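Local atomic coordinates of myroilysin (Myroides profundi, PDB entry 5CZW), a protein that probably cleaves proteins as a zinc-dependent endopeptidase of the astacin family, and is captured here with its propeptide blocking the metal. Residues A97-T105 / E138-I146; T129-H137 / V218-A226. The protein carries 1 engineered substitution. All blocks are in the same frame, centred on the assembly; numbering follows the deposited sequence.

How the contacts relate
Both contacts use helix 128-143 and both reach the zinc ion, but from successive parts of that helix. Contact 1 takes its C-terminal turns, which pack under edge strand 100-101 near the centre of the chain. Contact 2 takes the preceding turns, which meet the loop 218-226 nearer the surface; the two centres lie 13 Å apart. Contact 1 is mostly buried, and backbone atoms do much of its work, with one hydrogen bond at the helix end. Contact 2 is partly buried. It pairs a serine hydroxyl with a loop carbonyl and sets a long arginine side chain across the loop. Each contact holds one zinc-binding histidine.

Contact 1 of 2, residues A97-T105 / E138-I146; sequences AGSYSYLGT and EFGHALGMI. With ZN (zinc ion), chain B.
Leu103 lies across the end of the helix and crosses His141 obliquely. The side chain of His141 can be followed from its root. CB touches Ser101 CB at 3.9 Å, with Leu103 CD2 equally near. At the far side of the ring His141 NE2 binds the zinc ion ZN at 2.1 Å. ND1 gives its N-H to Met145 O, within the same segment, at 3.0 Å and close to the ring plane. Together these two bonds fix the rotation of the ring. Leu103 CD2 also packs on that carbonyl, 3.5 Å from Met145 O. Leu103 CD1 goes on to Ile146 CG2.

The backbone is joined where the helix ends. Gly104 N donates to His141 O at 2.9 Å, with an N-H...O angle of 153°. Gly144 N donates to the same oxygen, so two N-H groups grip it. Gly144 has positive phi and closes the helix in a Schellman motif. Gly104 CA sits 3.1 Å from Ala142 O in a CA-H...O contact.

Glu138 bends at chi2 (-49°), which brings its carboxylate against the strand. OE1 comes within 3.2 Å of Tyr100 C, and OE2 packs on Ser99. Cys23 lies next to this carboxylate. Cys23, His137 and His147 complete the zinc site with His141. The arrangement is that of the metzincin HExxH zinc helix under its edge strand, here in the cysteine-switched latent form.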
loop_
_atom_site.group_PDB
_atom_site.type_symbol
_atom_site.label_atom_id
_atom_site.label_comp_id
_atom_site.label_asym_id
_atom_site.label_seq_id
_atom_site.Cartn_x
_atom_site.Cartn_y
_atom_site.Cartn_z
ATOM N N ALA A 97 10.465 -5.628 1.328
ATOM C CA ALA A 97 9.341 -6.331 0.673
ATOM C C ALA A 97 8.405 -5.455 -0.110
ATOM O O ALA A 97 7.439 -5.912 -0.726
ATOM C CB ALA A 97 8.566 -7.003 1.728
ATOM N N GLY A 98 8.716 -4.152 -0.069
ATOM C CA GLY A 98 7.791 -3.153 -0.565
ATOM C C GLY A 98 6.718 -2.828 0.421
ATOM O O GLY A 98 6.686 -3.349 1.493
ATOM N N SER A 99 5.871 -1.874 0.105
ATOM C CA SER A 99 4.721 -1.584 0.982
ATOM C C SER A 99 3.516 -1.906 0.171
ATOM O O SER A 99 3.504 -1.783 -1.075
ATOM C CB SER A 99 4.695 -0.083 1.393
ATOM O OG SER A 99 5.799 0.305 2.196
ATOM N N TYR A 100 2.448 -2.323 0.858
ATOM C CA TYR A 100 1.263 -2.865 0.204
ATOM C C TYR A 100 0.148 -3.061 1.165
ATOM O O TYR A 100 0.399 -3.215 2.368
ATOM C CB TYR A 100 1.613 -4.259 -0.486
ATOM C CG TYR A 100 2.311 -5.354 0.288
ATOM C CD1 TYR A 100 1.622 -6.212 1.142
ATOM C CD2 TYR A 100 3.687 -5.449 0.245
ATOM C CE1 TYR A 100 2.280 -7.165 1.841
ATOM C CE2 TYR A 100 4.364 -6.423 0.939
ATOM C CZ TYR A 100 3.686 -7.254 1.761
ATOM O OH TYR A 100 4.289 -8.249 2.511
ATOM N N SER A 101 -1.056 -3.216 0.598
ATOM C CA SER A 101 -2.256 -3.675 1.355
ATOM C C SER A 101 -3.214 -4.333 0.375
ATOM O O SER A 101 -3.389 -3.874 -0.767
ATOM C CB SER A 101 -2.993 -2.509 2.021
ATOM O OG SER A 101 -4.143 -2.927 2.721
ATOM N N TYR A 102 -3.871 -5.382 0.848
ATOM C CA TYR A 102 -5.032 -5.864 0.138
ATOM C C TYR A 102 -6.078 -4.800 0.098
ATOM O O TYR A 102 -6.118 -3.891 0.921
ATOM C CB TYR A 102 -5.526 -7.215 0.716
ATOM C CG TYR A 102 -4.478 -8.284 0.631
ATOM C CD1 TYR A 102 -4.252 -8.962 -0.592
ATOM C CD2 TYR A 102 -3.641 -8.603 1.714
ATOM C CE1 TYR A 102 -3.258 -9.874 -0.700
ATOM C CE2 TYR A 102 -2.605 -9.495 1.579
ATOM C CZ TYR A 102 -2.473 -10.189 0.386
ATOM O OH TYR A 102 -1.480 -11.119 0.232
ATOM N N LEU A 103 -6.977 -4.894 -0.860
ATOM C CA LEU A 103 -7.998 -3.896 -1.013
ATOM C C LEU A 103 -9.273 -4.080 -0.208
ATOM O O LEU A 103 -9.989 -4.993 -0.424
ATOM C CB LEU A 103 -8.441 -3.837 -2.456
ATOM C CG LEU A 103 -7.355 -3.467 -3.437
ATOM C CD1 LEU A 103 -7.901 -3.351 -4.845
ATOM C CD2 LEU A 103 -6.729 -2.134 -3.078
ATOM N N GLY A 104 -9.535 -3.140 0.679
ATOM C CA GLY A 104 -10.807 -3.169 1.363
ATOM C C GLY A 104 -11.040 -4.473 2.133
ATOM O O GLY A 104 -10.133 -5.025 2.747
ATOM N N THR A 105 -12.286 -4.962 2.033
ATOM C CA THR A 105 -12.648 -6.171 2.691
ATOM C C THR A 105 -11.909 -7.430 2.166
ATOM O O THR A 105 -12.058 -8.483 2.814
ATOM C CB THR A 105 -14.157 -6.406 2.628
ATOM O OG1 THR A 105 -14.544 -6.449 1.277
ATOM C CG2 THR A 105 -14.949 -5.446 3.385
ATOM N N GLU A 138 -1.468 3.483 2.091
ATOM C CA GLU A 138 -1.793 2.082 2.307
ATOM C C GLU A 138 -3.088 1.895 2.967
ATOM O O GLU A 138 -3.836 0.954 2.624
ATOM C CB GLU A 138 -0.654 1.331 3.067
ATOM C CG GLU A 138 0.695 1.203 2.312
ATOM C CD GLU A 138 0.613 0.694 0.866
ATOM O OE1 GLU A 138 -0.323 -0.009 0.490
ATOM O OE2 GLU A 138 1.604 1.041 0.099
ATOM N N PHE A 139 -3.433 2.793 3.940
ATOM C CA PHE A 139 -4.781 2.736 4.524
ATOM C C PHE A 139 -5.904 3.090 3.574
ATOM O O PHE A 139 -7.062 2.592 3.704
ATOM C CB PHE A 139 -4.812 3.444 5.900
ATOM C CG PHE A 139 -4.334 2.545 7.023
ATOM C CD1 PHE A 139 -2.946 2.493 7.314
ATOM C CD2 PHE A 139 -5.135 1.689 7.735
ATOM C CE1 PHE A 139 -2.439 1.613 8.313
ATOM C CE2 PHE A 139 -4.622 0.872 8.770
ATOM C CZ PHE A 139 -3.264 0.841 9.028
ATOM N N GLY A 140 -5.576 3.869 2.526
ATOM C CA GLY A 140 -6.516 4.128 1.430
ATOM C C GLY A 140 -6.838 2.836 0.727
ATOM O O GLY A 140 -8.003 2.507 0.507
ATOM N N HIS A 141 -5.840 2.035 0.358
ATOM C CA HIS A 141 -6.124 0.740 -0.164
ATOM C C HIS A 141 -6.870 -0.071 0.844
ATOM O O HIS A 141 -7.819 -0.806 0.408
ATOM C CB HIS A 141 -4.797 0.021 -0.410
ATOM C CG HIS A 141 -3.955 0.547 -1.524
ATOM N ND1 HIS A 141 -4.416 0.830 -2.774
ATOM C CD2 HIS A 141 -2.643 0.760 -1.578
ATOM C CE1 HIS A 141 -3.455 1.293 -3.531
ATOM N NE2 HIS A 141 -2.387 1.150 -2.830
ATOM N N ALA A 142 -6.556 0.003 2.148
ATOM C CA ALA A 142 -7.302 -0.796 3.163
ATOM C C ALA A 142 -8.827 -0.474 3.235
ATOM O O ALA A 142 -9.658 -1.334 3.607
ATOM C CB ALA A 142 -6.666 -0.733 4.546
ATOM N N LEU A 143 -9.175 0.761 2.814
ATOM C CA LEU A 143 -10.561 1.192 2.672
ATOM C C LEU A 143 -11.224 0.917 1.357
ATOM O O LEU A 143 -12.422 1.108 1.212
ATOM C CB LEU A 143 -10.670 2.659 3.017
ATOM C CG LEU A 143 -10.261 3.101 4.397
ATOM C CD1 LEU A 143 -10.117 4.616 4.524
ATOM C CD2 LEU A 143 -11.334 2.592 5.382
ATOM N N GLY A 144 -10.418 0.476 0.419
ATOM C CA GLY A 144 -10.845 0.052 -0.877
ATOM C C GLY A 144 -10.447 0.885 -2.059
ATOM O O GLY A 144 -10.863 0.596 -3.215
ATOM N N MET A 145 -9.618 1.870 -1.842
ATOM C CA MET A 145 -9.193 2.679 -2.956
ATOM C C MET A 145 -8.116 2.023 -3.790
ATOM O O MET A 145 -7.313 1.352 -3.261
ATOM C CB MET A 145 -8.703 4.006 -2.433
ATOM C CG MET A 145 -9.922 4.835 -1.978
ATOM S SD MET A 145 -9.580 6.513 -1.599
ATOM C CE MET A 145 -9.527 7.243 -3.219
ATOM N N ILE A 146 -8.161 2.258 -5.098
ATOM C CA ILE A 146 -7.148 1.795 -6.012
ATOM C C ILE A 146 -6.166 2.939 -6.338
ATOM O O ILE A 146 -6.393 4.088 -5.965
ATOM C CB ILE A 146 -7.829 1.171 -7.249
ATOM C CG1 ILE A 146 -8.530 2.270 -8.044
ATOM C CG2 ILE A 146 -8.668 -0.028 -6.816
ATOM C CD1 ILE A 146 -9.069 1.808 -9.407
HETATM ZN ZN ZN B . -0.524 1.822 -3.572
#

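Contact 2 of 2, residues T129-H137 / V218-A226; sequences TEFSRTVIH and VGNNSVLSA. Engineered in segment 129-137: Thr129 (natural residue Ala). With ZN (zinc ion), chain B.
The helix that carries the HExxH zinc motif meets the loop 218-226 through Ser132, Arg133 and Ile136. Ser132 OG donates to Ser222 O at 2.7 Å. It meets the carbonyl nearly end-on, with a C=O...O angle of 169°. The hydroxyl stands anti to the backbone N (chi1 -180°), which turns it to the loop. One turn on, Ile136 CG2 packs on Leu224 CD2 at 3.7 Å.

Arg133 crosses the loop obliquely. Its CB lies 3.7 Å from Ser222 CB, and its CG is 3.4 Å from Asn221 O. The chain then bends at chi3 (76°) and turns the guanidinium to Glu130 on its own helix. NE and NH2 both donate to Glu130 OE1, and NH2 also reaches OE2 at 3.0 Å in a salt bridge. With an alanine here, Glu130 would probably be left without its charged mate and a gap would probably open beside Asn221 O.

In this metzincin zinc site, His137 NE2 binds the zinc ion at 2.3 Å together with Cys23, His141 and His147. Its ND1 donates to Ile202 O, and with the metal bond this holds the ring in place. Near the helix start, the engineered Thr129 packs its CG2 tightly on Ser222 CB, 3.3 Å away.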
loop_
_atom_site.group_PDB
_atom_site.type_symbol
_atom_site.label_atom_id
_atom_site.label_comp_id
_atom_site.label_asym_id
_atom_site.label_seq_id
_atom_site.Cartn_x
_atom_site.Cartn_y
_atom_site.Cartn_z
ATOM N N THR A 129 6.676 13.494 6.648
ATOM C CA THR A 129 6.025 13.477 5.371
ATOM C C THR A 129 6.000 12.085 4.780
ATOM O O THR A 129 5.001 11.663 4.183
ATOM C CB THR A 129 6.743 14.389 4.390
ATOM O OG1 THR A 129 6.593 15.705 4.862
ATOM C CG2 THR A 129 6.033 14.315 3.063
ATOM N N GLU A 130 7.063 11.347 4.974
ATOM C CA GLU A 130 7.120 9.986 4.418
ATOM C C GLU A 130 6.185 9.072 5.168
ATOM O O GLU A 130 5.504 8.255 4.535
ATOM C CB GLU A 130 8.508 9.441 4.455
ATOM C CG GLU A 130 8.629 8.027 3.913
ATOM C CD GLU A 130 8.063 7.827 2.531
ATOM O OE1 GLU A 130 8.043 8.798 1.703
ATOM O OE2 GLU A 130 7.552 6.696 2.228
ATOM N N PHE A 131 6.073 9.233 6.497
ATOM C CA PHE A 131 5.083 8.431 7.214
ATOM C C PHE A 131 3.686 8.776 6.713
ATOM O O PHE A 131 2.851 7.886 6.428
ATOM C CB PHE A 131 5.090 8.586 8.726
ATOM C CG PHE A 131 6.201 7.889 9.464
ATOM C CD1 PHE A 131 6.221 6.488 9.608
ATOM C CD2 PHE A 131 7.161 8.628 10.143
ATOM C CE1 PHE A 131 7.240 5.847 10.332
ATOM C CE2 PHE A 131 8.145 7.985 10.864
ATOM C CZ PHE A 131 8.187 6.597 10.978
ATOM N N SER A 132 3.400 10.059 6.619
ATOM C CA SER A 132 2.093 10.516 6.223
ATOM C C SER A 132 1.748 9.994 4.818
ATOM O O SER A 132 0.651 9.405 4.571
ATOM C CB SER A 132 2.019 12.078 6.220
ATOM O OG SER A 132 0.690 12.502 5.829
ATOM N N ARG A 133 2.634 10.175 3.905
ATOM C CA ARG A 133 2.385 9.707 2.561
ATOM C C ARG A 133 2.091 8.206 2.479
ATOM O O ARG A 133 1.109 7.772 1.890
ATOM C CB ARG A 133 3.601 10.037 1.661
ATOM C CG ARG A 133 3.472 9.614 0.189
ATOM C CD ARG A 133 4.742 9.907 -0.604
ATOM N NE ARG A 133 5.797 8.978 -0.328
ATOM C CZ ARG A 133 6.117 7.914 -1.066
ATOM N NH1 ARG A 133 5.476 7.619 -2.152
ATOM N NH2 ARG A 133 7.091 7.156 -0.680
ATOM N N THR A 134 2.977 7.451 3.058
ATOM C CA THR A 134 2.923 5.979 2.813
ATOM C C THR A 134 1.816 5.324 3.726
ATOM O O THR A 134 1.057 4.426 3.260
ATOM C CB THR A 134 4.288 5.371 2.980
ATOM O OG1 THR A 134 5.103 5.813 1.873
ATOM C CG2 THR A 134 4.242 3.813 3.013
ATOM N N VAL A 135 1.652 5.836 4.961
ATOM C CA VAL A 135 0.646 5.257 5.839
ATOM C C VAL A 135 -0.744 5.604 5.290
ATOM O O VAL A 135 -1.612 4.716 5.117
ATOM C CB VAL A 135 0.767 5.692 7.300
ATOM C CG1 VAL A 135 -0.389 5.188 8.112
ATOM C CG2 VAL A 135 2.089 5.182 7.826
ATOM N N ILE A 136 -1.019 6.874 5.032
ATOM C CA ILE A 136 -2.332 7.243 4.526
ATOM C C ILE A 136 -2.600 6.503 3.221
ATOM O O ILE A 136 -3.681 5.995 3.054
ATOM C CB ILE A 136 -2.481 8.780 4.350
ATOM C CG1 ILE A 136 -2.238 9.433 5.714
ATOM C CG2 ILE A 136 -3.832 9.166 3.794
ATOM C CD1 ILE A 136 -2.511 10.903 5.763
ATOM N N HIS A 137 -1.622 6.423 2.352
ATOM C CA HIS A 137 -1.802 5.680 1.106
ATOM C C HIS A 137 -2.223 4.190 1.280
ATOM O O HIS A 137 -3.180 3.741 0.705
ATOM C CB HIS A 137 -0.522 5.802 0.326
ATOM C CG HIS A 137 -0.559 5.185 -1.019
ATOM N ND1 HIS A 137 -0.796 5.941 -2.123
ATOM C CD2 HIS A 137 -0.295 3.940 -1.456
ATOM C CE1 HIS A 137 -0.739 5.197 -3.180
ATOM N NE2 HIS A 137 -0.376 3.999 -2.809
ATOM N N VAL A 218 7.992 9.045 -10.781
ATOM C CA VAL A 218 6.803 9.821 -10.463
ATOM C C VAL A 218 6.473 9.631 -8.991
ATOM O O VAL A 218 6.580 8.538 -8.449
ATOM C CB VAL A 218 5.551 9.490 -11.330
ATOM C CG1 VAL A 218 5.899 9.469 -12.804
ATOM C CG2 VAL A 218 4.872 8.199 -10.942
ATOM N N GLY A 219 6.079 10.720 -8.370
ATOM C CA GLY A 219 5.766 10.756 -6.976
ATOM C C GLY A 219 4.342 11.046 -6.598
ATOM O O GLY A 219 3.480 11.455 -7.369
ATOM N N ASN A 220 4.166 10.845 -5.315
ATOM C CA ASN A 220 3.011 10.868 -4.517
ATOM C C ASN A 220 2.904 12.149 -3.752
ATOM O O ASN A 220 3.846 12.661 -3.280
ATOM C CB ASN A 220 3.365 9.821 -3.398
ATOM C CG ASN A 220 2.311 8.811 -3.152
ATOM O OD1 ASN A 220 1.327 9.048 -2.477
ATOM N ND2 ASN A 220 2.590 7.609 -3.598
ATOM N N ASN A 221 1.723 12.622 -3.614
ATOM C CA ASN A 221 1.415 13.718 -2.798
ATOM C C ASN A 221 1.491 13.108 -1.351
ATOM O O ASN A 221 1.461 11.911 -1.222
ATOM C CB ASN A 221 0.029 14.115 -3.264
ATOM C CG ASN A 221 -0.039 14.245 -4.819
ATOM O OD1 ASN A 221 0.288 15.294 -5.311
ATOM N ND2 ASN A 221 -0.347 13.147 -5.571
ATOM N N SER A 222 1.619 13.896 -0.298
ATOM C CA SER A 222 1.765 13.315 1.046
ATOM C C SER A 222 0.672 13.524 2.084
ATOM O O SER A 222 0.770 13.085 3.191
ATOM C CB SER A 222 3.137 13.664 1.582
ATOM O OG SER A 222 3.188 15.045 1.768
ATOM N N VAL A 223 -0.383 14.169 1.659
ATOM C CA VAL A 223 -1.568 14.492 2.480
ATOM C C VAL A 223 -2.842 14.222 1.663
ATOM O O VAL A 223 -2.766 14.101 0.403
ATOM C CB VAL A 223 -1.561 15.977 2.936
ATOM C CG1 VAL A 223 -0.320 16.298 3.754
ATOM C CG2 VAL A 223 -1.672 16.875 1.701
ATOM N N LEU A 224 -3.984 14.113 2.345
ATOM C CA LEU A 224 -5.256 13.905 1.707
ATOM C C LEU A 224 -5.601 15.134 0.813
ATOM O O LEU A 224 -5.419 16.275 1.272
ATOM C CB LEU A 224 -6.328 13.686 2.786
ATOM C CG LEU A 224 -6.218 12.330 3.451
ATOM C CD1 LEU A 224 -7.068 12.153 4.692
ATOM C CD2 LEU A 224 -6.556 11.232 2.427
ATOM N N SER A 225 -6.012 14.906 -0.444
ATOM C CA SER A 225 -6.531 15.986 -1.268
ATOM C C SER A 225 -7.958 16.294 -0.945
ATOM O O SER A 225 -8.706 15.524 -0.351
ATOM C CB SER A 225 -6.399 15.706 -2.753
ATOM O OG SER A 225 -7.238 14.650 -3.181
ATOM N N ALA A 226 -8.373 17.484 -1.389
ATOM C CA ALA A 226 -9.781 17.804 -1.477
ATOM C C ALA A 226 -10.605 16.702 -2.088
ATOM O O ALA A 226 -11.694 16.316 -1.538
ATOM C CB ALA A 226 -9.954 19.087 -2.300
HETATM ZN ZN ZN B . -0.524 1.822 -3.572
#